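Long-range contacts in lysine/ornithine decarboxylase (Vibrio vulnificus, PDB 2PLJ), which decarboxylates lysine and ornithine, probably yielding cadaverine and putrescine, with pyridoxal phosphate as its cofactor: residues 169-173 with 187-191; 156-160 with 200-206; 74-78 with 273-277; 60-65 with 88-93. One frame throughout, in Å; residues are numbered along the deposited sequence.

Contacts 1, 3 and 4 are largely buried, whereas contact 2 is only partly so and lies farthest from the centre of the chain. Contacts 1 and 2 lie at opposite ends of helix 191-203: contact 1 at its start, beside the end of strand 167-171 and the ligand, contact 2 at its finish, against the end of helix 153-157. Contacts 3 and 4 share helix 62-75, at its end and its start. Chemistry follows place: contact 1 relies on backbone hydrogen bonds and an arginine, contact 2 on a tryptophan-lysine pair, contact 3 on apolar groups beside one amide, and contact 4 on aliphatic packing around a histidine.

Contact 1. Residues 169-173 with 187-191; sequences LVRLS and FGCSP
Gly188 and Cys189 press against the backbone from Arg171 to Ser173, the closest packing here. Cys189 N donates to Arg171 O over 2.8 Å, fairly straight (164°), and Ser173 N to Cys189 O at 2.9 Å, a single beta bridge centred on Leu172. At Gly188 a CB would point into Ser173 CB and Leu172 C, and at this positive phi would jam against the preceding carbonyl O; its bare CA sits 3.2 Å from Arg171 O, a CA-H...O contact. The Arg171 side chain, with CG anti to the backbone N (chi1 176°) and extended to NE, lays one guanidinium face over Phe187 CB, CZ 3.5 Å from it; the phenyl ring is inclined 52° to that plane. A water joins Arg171 NH2 to Phe187 O. This is the C-terminal end of a strand of the beta/alpha barrel, where Arg171 belongs to the pocket of the putrescine-cofactor adduct. The looser, partly exposed side lies at Ser173, Pro191 and Ser190, whose hydroxyl caps helix 191-203. Ser173 OG makes weak bonds to Gly188 O (3.1 Å) and to Arg312 of the second subunit, which also donates to Gly188 O. Buried Leu172 touches Pro191 only distantly, CD2 to CG 4.3 Å.

Contact 2. Residues 156-160 with 200-206; sequences LEKFK and TAKEWNI
Lys160 and Trp204 meet through a cation-pi interaction backed by a CH-pi contact. The lysine chain, extended beyond CG, runs over one face of the indole and sets CE 3.3 Å from Trp204 CD2, nearly above the six-membered ring. NZ stands over the five-membered ring, 23° off its normal, so the ammonium lies on the pi cloud while the methylene before it packs against the rings. A long, flexible residue suits this partly exposed place, where its charged end can probably still reach solvent. The opposite indole face is covered by Thr200 CG2 from the last turn of the helix, so the ring is sandwiched between Lys160 CE and that methyl. Thr200 OG1 bonds to Val196 O, which satisfies the hydroxyl and leaves the methyl to face the indole.

The apolar contacts lie deeper. Leu156, its CG anti to the backbone N (chi1 -177°), reaches across with both methyls: CD2 touches Trp204 CZ3 at 3.6 Å, and CD1 comes within 4.0 Å of Ile206 CD1. The isoleucine tip also meets Phe159, CD1 to CB 4.2 Å, and these three side chains all pack on Leu168 of strand 167-171.

Backbone bonds shape both partners. Residues 157-160 form a type I turn, and Asn205, with positive phi, reverses the chain and brings Ile206 back toward residues 156-160, next to Trp204; Ile206 N bonds to Ala201 O at 2.8 Å. This Schellman-terminated helix leads into strand 207-212, an alpha-to-beta connection of the beta/alpha barrel.

Contact 3. Residues 74-78 with 273-277; sequences NALPN and PINEA
Leu76 and Ile274 meet at a slant, methyl against methyl, with Leu76 CD2 3.9 Å from Ile274 CG2. The leucine is the first residue to leave the helical backbone of helix 62-75; with CG anti to its carbonyl carbon (chi1 -84°) its branch swings toward helix 267-278, although the bond from CA starts off to one side. Ile274 offers its beta-branched methyl to the leucine, and its side chain also packs on Tyr225 and Ile229 of helix 223-241, a setting that suits a bulky aliphatic residue.

Asn275 points at the same turn, one residue further along its helix. Its side chain reaches the end of helix 62-75, CG lying 3.7 Å from the carbonyl Ala75 O, and the Asn275 and Pro77 side chains cross at about a right angle, with Asn275 CG 4.1 Å from Pro77 CD. A short polar side chain suits a place beside the carbonyl end of a helix. Ala75, small enough for close approach, packs against Cys271 and Ile267. The contact joins the barrel's outer helices 62-75 and 267-278, neighbours in the ring of helices around the beta/alpha barrel, beside the start of strand 79-84.

Contact 4. Residues 60-65 with 88-93; sequences LDCDVI and LPHPVV
Leu60 and Cys62 pack against Val92 and Val93 across backbones that come nearest between Cys62 and Val93, CA to CA 7.1 Å, so that the contact is made by side chains alone. It lies at the seam of the two domains: strand 57-61 belongs to the mixed sheet with strands 300-312 and 403-407, and runs straight into helix 62-75 of the beta/alpha barrel, which packs beside helix 91-100.

Leu60 sits at the centre, in a buried place fit for a branched aliphatic residue. Its CG is anti to the backbone N (chi1 164°), which carries CD2 over the His90 ring, 4° off the normal, in a CH-pi contact. The same methyl touches Val93 CG2 at 3.8 Å, and Val93 CG2 also meets Ile65 CD1 at 4.1 Å, the two side chains crossing at about a right angle. Leu60 CD1 reaches Leu88 CD2 more loosely, at 4.4 Å. Beside them Cys62, small and apolar enough for the seam, sets SG 3.4 Å from Val92 CG1, a tight approach.

Both helices are capped by their own segments. Asp61 OD1 accepts from Asp63 N, met from well above the carboxylate plane, and bonds to Asn408 as well. Bonds at both ring nitrogens probably fix the rotation of the His90 imidazole, whose face meets Leu60: NE2 bonds to Ser24, while ND1 accepts from Val92 N over 3.0 Å, the donor lying just 1° out of the imidazole plane.

Contact 1. Residues 169-173 with 187-191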
loop_
_atom_site.group_PDB
_atom_site.type_symbol
_atom_site.label_atom_id
_atom_site.label_comp_id
_atom_site.label_asym_id
_atom_site.label_seq_id
_atom_site.Cartn_x
_atom_site.Cartn_y
_atom_site.Cartn_z
ATOM N N LEU A 169 -23.393 -19.314 -5.128
ATOM C CA LEU A 169 -23.095 -19.004 -6.525
ATOM C C LEU A 169 -21.804 -19.729 -6.878
ATOM O O LEU A 169 -20.815 -19.646 -6.121
ATOM C CB LEU A 169 -22.911 -17.490 -6.733
ATOM C CG LEU A 169 -24.172 -16.636 -6.542
ATOM C CD1 LEU A 169 -23.799 -15.132 -6.406
ATOM C CD2 LEU A 169 -25.169 -16.869 -7.673
ATOM N N VAL A 170 -21.793 -20.410 -8.024
ATOM C CA VAL A 170 -20.589 -21.106 -8.481
ATOM C C VAL A 170 -19.891 -20.201 -9.481
ATOM O O VAL A 170 -20.489 -19.826 -10.484
ATOM C CB VAL A 170 -20.904 -22.482 -9.153
ATOM C CG1 VAL A 170 -19.591 -23.142 -9.549
ATOM C CG2 VAL A 170 -21.692 -23.367 -8.177
ATOM N N ARG A 171 -18.650 -19.815 -9.174
ATOM C CA ARG A 171 -17.951 -18.830 -9.972
ATOM C C ARG A 171 -17.133 -19.554 -11.040
ATOM O O ARG A 171 -16.335 -20.446 -10.711
ATOM C CB ARG A 171 -17.018 -17.971 -9.108
ATOM C CG ARG A 171 -16.206 -16.988 -9.975
ATOM C CD ARG A 171 -15.560 -15.935 -9.104
ATOM N NE ARG A 171 -14.603 -15.140 -9.863
ATOM C CZ ARG A 171 -13.872 -14.134 -9.356
ATOM N NH1 ARG A 171 -14.032 -13.724 -8.097
ATOM N NH2 ARG A 171 -12.974 -13.513 -10.135
ATOM N N LEU A 172 -17.355 -19.163 -12.287
ATOM C CA LEU A 172 -16.617 -19.712 -13.444
ATOM C C LEU A 172 -15.544 -18.734 -13.905
ATOM O O LEU A 172 -15.686 -17.518 -13.738
ATOM C CB LEU A 172 -17.567 -20.007 -14.613
ATOM C CG LEU A 172 -18.421 -21.275 -14.537
ATOM C CD1 LEU A 172 -19.459 -21.159 -13.439
ATOM C CD2 LEU A 172 -19.093 -21.625 -15.862
ATOM N N SER A 173 -14.482 -19.277 -14.493
ATOM C CA SER A 173 -13.554 -18.469 -15.285
ATOM C C SER A 173 -13.374 -19.113 -16.663
ATOM O O SER A 173 -13.559 -20.320 -16.831
ATOM C CB SER A 173 -12.217 -18.278 -14.557
ATOM O OG SER A 173 -11.427 -19.450 -14.611
ATOM N N PHE A 187 -9.304 -16.915 -9.619
ATOM C CA PHE A 187 -10.568 -17.522 -9.167
ATOM C C PHE A 187 -11.411 -18.006 -10.335
ATOM O O PHE A 187 -11.216 -17.585 -11.488
ATOM C CB PHE A 187 -11.436 -16.530 -8.404
ATOM C CG PHE A 187 -10.780 -15.925 -7.195
ATOM C CD1 PHE A 187 -10.451 -16.704 -6.078
ATOM C CD2 PHE A 187 -10.581 -14.546 -7.151
ATOM C CE1 PHE A 187 -9.859 -16.103 -4.944
ATOM C CE2 PHE A 187 -9.981 -13.933 -6.017
ATOM C CZ PHE A 187 -9.635 -14.705 -4.923
ATOM N N GLY A 188 -12.355 -18.885 -10.019
ATOM C CA GLY A 188 -13.323 -19.347 -11.004
ATOM C C GLY A 188 -12.944 -20.700 -11.583
ATOM O O GLY A 188 -11.768 -20.947 -11.886
ATOM N N CYS A 189 -13.936 -21.581 -11.706
ATOM C CA CYS A 189 -13.671 -22.936 -12.233
ATOM C C CYS A 189 -14.065 -23.037 -13.701
ATOM O O CYS A 189 -14.690 -22.127 -14.255
ATOM C CB CYS A 189 -14.421 -23.991 -11.418
ATOM S SG CYS A 189 -16.186 -23.803 -11.500
ATOM N N SER A 190 -13.719 -24.161 -14.326
ATOM C CA SER A 190 -14.131 -24.414 -15.699
ATOM C C SER A 190 -15.612 -24.795 -15.720
ATOM O O SER A 190 -16.149 -25.261 -14.710
ATOM C CB SER A 190 -13.307 -25.570 -16.312
ATOM O OG SER A 190 -13.591 -26.795 -15.664
ATOM N N PRO A 191 -16.265 -24.667 -16.888
ATOM C CA PRO A 191 -17.631 -25.176 -17.063
ATOM C C PRO A 191 -17.791 -26.664 -16.635
ATOM O O PRO A 191 -18.764 -27.007 -15.952
ATOM C CB PRO A 191 -17.865 -25.006 -18.573
ATOM C CG PRO A 191 -17.028 -23.821 -18.926
ATOM C CD PRO A 191 -15.780 -23.989 -18.106
HETATM O O HOH W 1 -11.758 -14.861 -12.528
#

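Contact 2. Residues 156-160 with 200-206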
loop_
_atom_site.group_PDB
_atom_site.type_symbol
_atom_site.label_atom_id
_atom_site.label_comp_id
_atom_site.label_asym_id
_atom_site.label_seq_id
_atom_site.Cartn_x
_atom_site.Cartn_y
_atom_site.Cartn_z
ATOM N N LEU A 156 -16.537 -25.949 -1.339
ATOM C CA LEU A 156 -17.894 -26.493 -1.193
ATOM C C LEU A 156 -18.036 -27.269 0.128
ATOM O O LEU A 156 -19.052 -27.138 0.831
ATOM C CB LEU A 156 -18.245 -27.395 -2.396
ATOM C CG LEU A 156 -19.677 -27.953 -2.348
ATOM C CD1 LEU A 156 -20.707 -26.821 -2.485
ATOM C CD2 LEU A 156 -19.857 -29.069 -3.394
ATOM N N GLU A 157 -17.020 -28.074 0.460
ATOM C CA GLU A 157 -17.031 -28.902 1.677
ATOM C C GLU A 157 -17.262 -28.051 2.931
ATOM O O GLU A 157 -17.901 -28.515 3.894
ATOM C CB GLU A 157 -15.722 -29.719 1.792
ATOM C CG GLU A 157 -15.676 -30.753 2.937
ATOM C CD GLU A 157 -15.316 -30.138 4.312
ATOM O OE1 GLU A 157 -14.906 -28.948 4.401
ATOM O OE2 GLU A 157 -15.445 -30.857 5.327
ATOM N N LYS A 158 -16.749 -26.812 2.912
ATOM C CA LYS A 158 -16.876 -25.881 4.035
ATOM C C LYS A 158 -18.334 -25.565 4.375
ATOM O O LYS A 158 -18.614 -25.054 5.468
ATOM C CB LYS A 158 -16.125 -24.569 3.743
ATOM C CG LYS A 158 -14.666 -24.807 3.459
ATOM C CD LYS A 158 -13.918 -23.474 3.388
ATOM C CE LYS A 158 -12.452 -23.727 3.025
ATOM N NZ LYS A 158 -11.800 -22.439 2.608
ATOM N N PHE A 159 -19.235 -25.818 3.422
ATOM C CA PHE A 159 -20.660 -25.483 3.582
ATOM C C PHE A 159 -21.554 -26.632 4.052
ATOM O O PHE A 159 -22.766 -26.446 4.273
ATOM C CB PHE A 159 -21.223 -24.832 2.305
ATOM C CG PHE A 159 -20.737 -23.422 2.136
ATOM C CD1 PHE A 159 -21.319 -22.403 2.880
ATOM C CD2 PHE A 159 -19.619 -23.151 1.327
ATOM C CE1 PHE A 159 -20.834 -21.080 2.780
ATOM C CE2 PHE A 159 -19.118 -21.860 1.212
ATOM C CZ PHE A 159 -19.726 -20.813 1.935
ATOM N N LYS A 160 -20.966 -27.813 4.209
ATOM C CA LYS A 160 -21.748 -28.947 4.736
ATOM C C LYS A 160 -22.380 -28.588 6.083
ATOM O O LYS A 160 -23.570 -28.866 6.342
ATOM C CB LYS A 160 -20.858 -30.181 4.878
ATOM C CG LYS A 160 -20.493 -30.830 3.548
ATOM C CD LYS A 160 -19.616 -32.042 3.826
ATOM C CE LYS A 160 -19.436 -32.916 2.614
ATOM N NZ LYS A 160 -18.851 -34.254 3.003
ATOM N N THR A 200 -22.197 -32.356 -6.993
ATOM C CA THR A 200 -21.743 -32.664 -5.631
ATOM C C THR A 200 -22.594 -31.929 -4.582
ATOM O O THR A 200 -22.950 -32.521 -3.546
ATOM C CB THR A 200 -20.226 -32.403 -5.438
ATOM O OG1 THR A 200 -19.497 -33.131 -6.429
ATOM C CG2 THR A 200 -19.750 -32.859 -4.073
ATOM N N ALA A 201 -22.951 -30.674 -4.868
ATOM C CA ALA A 201 -23.820 -29.905 -3.974
ATOM C C ALA A 201 -25.163 -30.628 -3.799
ATOM O O ALA A 201 -25.710 -30.683 -2.698
ATOM C CB ALA A 201 -24.030 -28.487 -4.520
ATOM N N LYS A 202 -25.688 -31.206 -4.881
ATOM C CA LYS A 202 -26.953 -31.955 -4.768
ATOM C C LYS A 202 -26.791 -33.172 -3.838
ATOM O O LYS A 202 -27.633 -33.407 -2.961
ATOM C CB LYS A 202 -27.494 -32.401 -6.128
ATOM C CG LYS A 202 -28.899 -33.029 -5.997
ATOM C CD LYS A 202 -29.355 -33.700 -7.267
ATOM C CE LYS A 202 -30.776 -34.248 -7.116
ATOM N NZ LYS A 202 -31.444 -34.365 -8.450
ATOM N N GLU A 203 -25.692 -33.908 -4.021
ATOM C CA GLU A 203 -25.375 -35.070 -3.186
ATOM C C GLU A 203 -25.303 -34.651 -1.723
ATOM O O GLU A 203 -25.837 -35.346 -0.852
ATOM C CB GLU A 203 -24.048 -35.703 -3.616
ATOM C CG GLU A 203 -24.128 -36.469 -4.935
ATOM C CD GLU A 203 -22.758 -36.773 -5.567
ATOM O OE1 GLU A 203 -21.707 -36.538 -4.923
ATOM O OE2 GLU A 203 -22.743 -37.260 -6.725
ATOM N N TRP A 204 -24.696 -33.490 -1.478
ATOM C CA TRP A 204 -24.474 -32.978 -0.122
ATOM C C TRP A 204 -25.636 -32.143 0.431
ATOM O O TRP A 204 -25.531 -31.584 1.519
ATOM C CB TRP A 204 -23.150 -32.188 -0.050
ATOM C CG TRP A 204 -21.921 -33.034 -0.295
ATOM C CD1 TRP A 204 -21.851 -34.413 -0.366
ATOM C CD2 TRP A 204 -20.587 -32.555 -0.490
ATOM N NE1 TRP A 204 -20.549 -34.806 -0.590
ATOM C CE2 TRP A 204 -19.754 -33.686 -0.661
ATOM C CE3 TRP A 204 -20.009 -31.276 -0.502
ATOM C CZ2 TRP A 204 -18.365 -33.570 -0.867
ATOM C CZ3 TRP A 204 -18.631 -31.158 -0.714
ATOM C CH2 TRP A 204 -17.822 -32.305 -0.892
ATOM N N ASN A 205 -26.749 -32.101 -0.303
ATOM C CA ASN A 205 -27.909 -31.259 0.037
ATOM C C ASN A 205 -27.558 -29.788 0.322
ATOM O O ASN A 205 -28.018 -29.202 1.307
ATOM C CB ASN A 205 -28.713 -31.866 1.191
ATOM C CG ASN A 205 -29.269 -33.212 0.850
ATOM O OD1 ASN A 205 -29.822 -33.406 -0.238
ATOM N ND2 ASN A 205 -29.141 -34.162 1.772
ATOM N N ILE A 206 -26.740 -29.217 -0.558
ATOM C CA ILE A 206 -26.347 -27.792 -0.474
ATOM C C ILE A 206 -26.979 -27.092 -1.664
ATOM O O ILE A 206 -26.798 -27.528 -2.796
ATOM C CB ILE A 206 -24.808 -27.597 -0.481
ATOM C CG1 ILE A 206 -24.175 -28.290 0.740
ATOM C CG2 ILE A 206 -24.444 -26.067 -0.620
ATOM C CD1 ILE A 206 -22.631 -28.442 0.648
#

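Contact 3. Residues 74-78 with 273-277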
loop_
_atom_site.group_PDB
_atom_site.type_symbol
_atom_site.label_atom_id
_atom_site.label_comp_id
_atom_site.label_asym_id
_atom_site.label_seq_id
_atom_site.Cartn_x
_atom_site.Cartn_y
_atom_site.Cartn_z
ATOM N N ASN A 74 -29.720 2.461 -15.742
ATOM C CA ASN A 74 -30.359 2.720 -17.022
ATOM C C ASN A 74 -29.721 1.943 -18.180
ATOM O O ASN A 74 -30.409 1.553 -19.137
ATOM C CB ASN A 74 -30.457 4.225 -17.303
ATOM C CG ASN A 74 -31.674 4.555 -18.161
ATOM O OD1 ASN A 74 -31.651 4.389 -19.384
ATOM N ND2 ASN A 74 -32.774 4.947 -17.510
ATOM N N ALA A 75 -28.416 1.692 -18.070
ATOM C CA ALA A 75 -27.644 0.933 -19.067
ATOM C C ALA A 75 -27.915 -0.586 -18.983
ATOM O O ALA A 75 -27.816 -1.310 -19.992
ATOM C CB ALA A 75 -26.144 1.212 -18.909
ATOM N N LEU A 76 -28.288 -1.053 -17.798
ATOM C CA LEU A 76 -28.436 -2.485 -17.532
ATOM C C LEU A 76 -29.752 -2.711 -16.827
ATOM O O LEU A 76 -29.790 -2.981 -15.610
ATOM C CB LEU A 76 -27.297 -3.016 -16.650
ATOM C CG LEU A 76 -25.948 -3.462 -17.147
ATOM C CD1 LEU A 76 -25.125 -3.809 -15.883
ATOM C CD2 LEU A 76 -26.022 -4.658 -18.127
ATOM N N PRO A 77 -30.846 -2.576 -17.585
ATOM C CA PRO A 77 -32.136 -2.705 -16.967
ATOM C C PRO A 77 -32.347 -4.161 -16.581
ATOM O O PRO A 77 -31.765 -5.055 -17.203
ATOM C CB PRO A 77 -33.107 -2.257 -18.068
ATOM C CG PRO A 77 -32.394 -2.515 -19.339
ATOM C CD PRO A 77 -30.932 -2.260 -19.023
ATOM N N ASN A 78 -33.133 -4.372 -15.543
ATOM C CA ASN A 78 -33.446 -5.720 -15.067
ATOM C C ASN A 78 -32.227 -6.477 -14.551
ATOM O O ASN A 78 -32.145 -7.690 -14.700
ATOM C CB ASN A 78 -34.145 -6.540 -16.167
ATOM C CG ASN A 78 -35.415 -5.893 -16.617
ATOM O OD1 ASN A 78 -35.571 -5.561 -17.792
ATOM N ND2 ASN A 78 -36.325 -5.650 -15.670
ATOM N N PRO A 273 -24.562 -4.910 -25.939
ATOM C CA PRO A 273 -24.363 -6.348 -26.256
ATOM C C PRO A 273 -24.550 -7.257 -25.057
ATOM O O PRO A 273 -24.945 -8.413 -25.220
ATOM C CB PRO A 273 -22.910 -6.433 -26.764
ATOM C CG PRO A 273 -22.269 -5.151 -26.442
ATOM C CD PRO A 273 -23.326 -4.124 -26.131
ATOM N N ILE A 274 -24.286 -6.728 -23.861
ATOM C CA ILE A 274 -24.532 -7.461 -22.618
ATOM C C ILE A 274 -26.036 -7.746 -22.482
ATOM O O ILE A 274 -26.455 -8.910 -22.309
ATOM C CB ILE A 274 -24.011 -6.677 -21.374
ATOM C CG1 ILE A 274 -22.503 -6.349 -21.532
ATOM C CG2 ILE A 274 -24.271 -7.492 -20.126
ATOM C CD1 ILE A 274 -21.873 -5.656 -20.324
ATOM N N ASN A 275 -26.848 -6.693 -22.577
ATOM C CA ASN A 275 -28.296 -6.833 -22.542
ATOM C C ASN A 275 -28.823 -7.854 -23.555
ATOM O O ASN A 275 -29.739 -8.619 -23.255
ATOM C CB ASN A 275 -28.971 -5.472 -22.768
ATOM C CG ASN A 275 -28.752 -4.515 -21.593
ATOM O OD1 ASN A 275 -28.702 -3.287 -21.772
ATOM N ND2 ASN A 275 -28.617 -5.076 -20.395
ATOM N N GLU A 276 -28.231 -7.858 -24.744
ATOM C CA GLU A 276 -28.639 -8.806 -25.789
ATOM C C GLU A 276 -28.341 -10.245 -25.403
ATOM O O GLU A 276 -29.188 -11.119 -25.588
ATOM C CB GLU A 276 -27.956 -8.461 -27.099
ATOM C CG GLU A 276 -28.388 -7.134 -27.666
ATOM C CD GLU A 276 -27.579 -6.742 -28.898
ATOM O OE1 GLU A 276 -27.372 -7.611 -29.780
ATOM O OE2 GLU A 276 -27.141 -5.567 -28.962
ATOM N N ALA A 277 -27.142 -10.481 -24.868
ATOM C CA ALA A 277 -26.754 -11.826 -24.414
ATOM C C ALA A 277 -27.660 -12.312 -23.274
ATOM O O ALA A 277 -28.084 -13.467 -23.245
ATOM C CB ALA A 277 -25.284 -11.869 -24.026
#

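Contact 4. Residues 60-65 with 88-93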
loop_
_atom_site.group_PDB
_atom_site.type_symbol
_atom_site.label_atom_id
_atom_site.label_comp_id
_atom_site.label_asym_id
_atom_site.label_seq_id
_atom_site.Cartn_x
_atom_site.Cartn_y
_atom_site.Cartn_z
ATOM N N LEU A 60 -15.328 13.882 -1.704
ATOM C CA LEU A 60 -16.308 12.893 -2.153
ATOM C C LEU A 60 -17.656 13.568 -2.414
ATOM O O LEU A 60 -18.266 14.171 -1.520
ATOM C CB LEU A 60 -16.467 11.820 -1.070
ATOM C CG LEU A 60 -17.707 10.915 -1.196
ATOM C CD1 LEU A 60 -17.567 10.083 -2.506
ATOM C CD2 LEU A 60 -17.801 10.005 0.052
ATOM N N ASP A 61 -18.108 13.465 -3.657
ATOM C CA ASP A 61 -19.360 14.125 -4.042
ATOM C C ASP A 61 -20.452 13.057 -4.195
ATOM O O ASP A 61 -20.468 12.289 -5.190
ATOM C CB ASP A 61 -19.174 14.914 -5.347
ATOM C CG ASP A 61 -20.445 15.675 -5.767
ATOM O OD1 ASP A 61 -21.490 15.527 -5.082
ATOM O OD2 ASP A 61 -20.390 16.400 -6.800
ATOM N N CYS A 62 -21.371 12.983 -3.209
ATOM C CA CYS A 62 -22.459 11.973 -3.253
ATOM C C CYS A 62 -23.400 12.102 -4.459
ATOM O O CYS A 62 -24.067 11.145 -4.827
ATOM C CB CYS A 62 -23.280 11.996 -1.966
ATOM S SG CYS A 62 -22.236 11.492 -0.561
ATOM N N ASP A 63 -23.477 13.293 -5.042
ATOM C CA ASP A 63 -24.290 13.478 -6.265
ATOM C C ASP A 63 -23.733 12.596 -7.380
ATOM O O ASP A 63 -24.481 12.026 -8.196
ATOM C CB ASP A 63 -24.252 14.950 -6.704
ATOM C CG ASP A 63 -25.109 15.850 -5.832
ATOM O OD1 ASP A 63 -26.123 15.385 -5.242
ATOM O OD2 ASP A 63 -24.790 17.058 -5.795
ATOM N N VAL A 64 -22.414 12.465 -7.422
ATOM C CA VAL A 64 -21.774 11.684 -8.494
ATOM C C VAL A 64 -21.982 10.188 -8.231
ATOM O O VAL A 64 -22.238 9.427 -9.150
ATOM C CB VAL A 64 -20.275 12.053 -8.665
ATOM C CG1 VAL A 64 -19.599 11.126 -9.700
ATOM C CG2 VAL A 64 -20.140 13.527 -9.115
ATOM N N ILE A 65 -21.928 9.789 -6.956
ATOM C CA ILE A 65 -22.291 8.403 -6.567
ATOM C C ILE A 65 -23.700 8.071 -7.138
ATOM O O ILE A 65 -23.890 7.046 -7.814
ATOM C CB ILE A 65 -22.275 8.227 -5.010
ATOM C CG1 ILE A 65 -20.834 8.410 -4.428
ATOM C CG2 ILE A 65 -22.885 6.844 -4.625
ATOM C CD1 ILE A 65 -19.763 7.419 -4.976
ATOM N N LEU A 88 -13.981 1.348 -2.543
ATOM C CA LEU A 88 -14.233 2.548 -1.702
ATOM C C LEU A 88 -15.269 2.141 -0.647
ATOM O O LEU A 88 -16.458 2.312 -0.859
ATOM C CB LEU A 88 -14.706 3.759 -2.537
ATOM C CG LEU A 88 -14.911 5.017 -1.683
ATOM C CD1 LEU A 88 -13.597 5.392 -0.909
ATOM C CD2 LEU A 88 -15.432 6.181 -2.540
ATOM N N PRO A 89 -14.801 1.505 0.443
ATOM C CA PRO A 89 -15.691 0.983 1.487
ATOM C C PRO A 89 -16.060 2.073 2.477
ATOM O O PRO A 89 -15.673 2.013 3.662
ATOM C CB PRO A 89 -14.822 -0.098 2.147
ATOM C CG PRO A 89 -13.411 0.461 2.082
ATOM C CD PRO A 89 -13.380 1.161 0.714
ATOM N N HIS A 90 -16.776 3.089 1.998
ATOM C CA HIS A 90 -16.970 4.313 2.777
ATOM C C HIS A 90 -18.410 4.352 3.281
ATOM O O HIS A 90 -19.349 4.198 2.509
ATOM C CB HIS A 90 -16.663 5.525 1.908
ATOM C CG HIS A 90 -16.596 6.813 2.664
ATOM N ND1 HIS A 90 -17.675 7.318 3.359
ATOM C CD2 HIS A 90 -15.595 7.715 2.800
ATOM C CE1 HIS A 90 -17.327 8.460 3.934
ATOM N NE2 HIS A 90 -16.070 8.729 3.605
ATOM N N PRO A 91 -18.594 4.575 4.588
ATOM C CA PRO A 91 -19.965 4.511 5.147
ATOM C C PRO A 91 -20.950 5.497 4.471
ATOM O O PRO A 91 -22.128 5.164 4.304
ATOM C CB PRO A 91 -19.788 4.885 6.624
ATOM C CG PRO A 91 -18.339 5.084 6.846
ATOM C CD PRO A 91 -17.556 4.895 5.587
ATOM N N VAL A 92 -20.465 6.669 4.084
ATOM C CA VAL A 92 -21.332 7.636 3.380
ATOM C C VAL A 92 -21.748 7.120 1.993
ATOM O O VAL A 92 -22.902 7.260 1.593
ATOM C CB VAL A 92 -20.682 9.007 3.280
ATOM C CG1 VAL A 92 -21.537 9.923 2.371
ATOM C CG2 VAL A 92 -20.611 9.632 4.677
ATOM N N VAL A 93 -20.823 6.457 1.313
ATOM C CA VAL A 93 -21.144 5.832 0.019
ATOM C C VAL A 93 -22.221 4.731 0.215
ATOM O O VAL A 93 -23.193 4.627 -0.564
ATOM C CB VAL A 93 -19.870 5.299 -0.678
ATOM C CG1 VAL A 93 -20.265 4.448 -1.912
ATOM C CG2 VAL A 93 -18.923 6.497 -1.057
#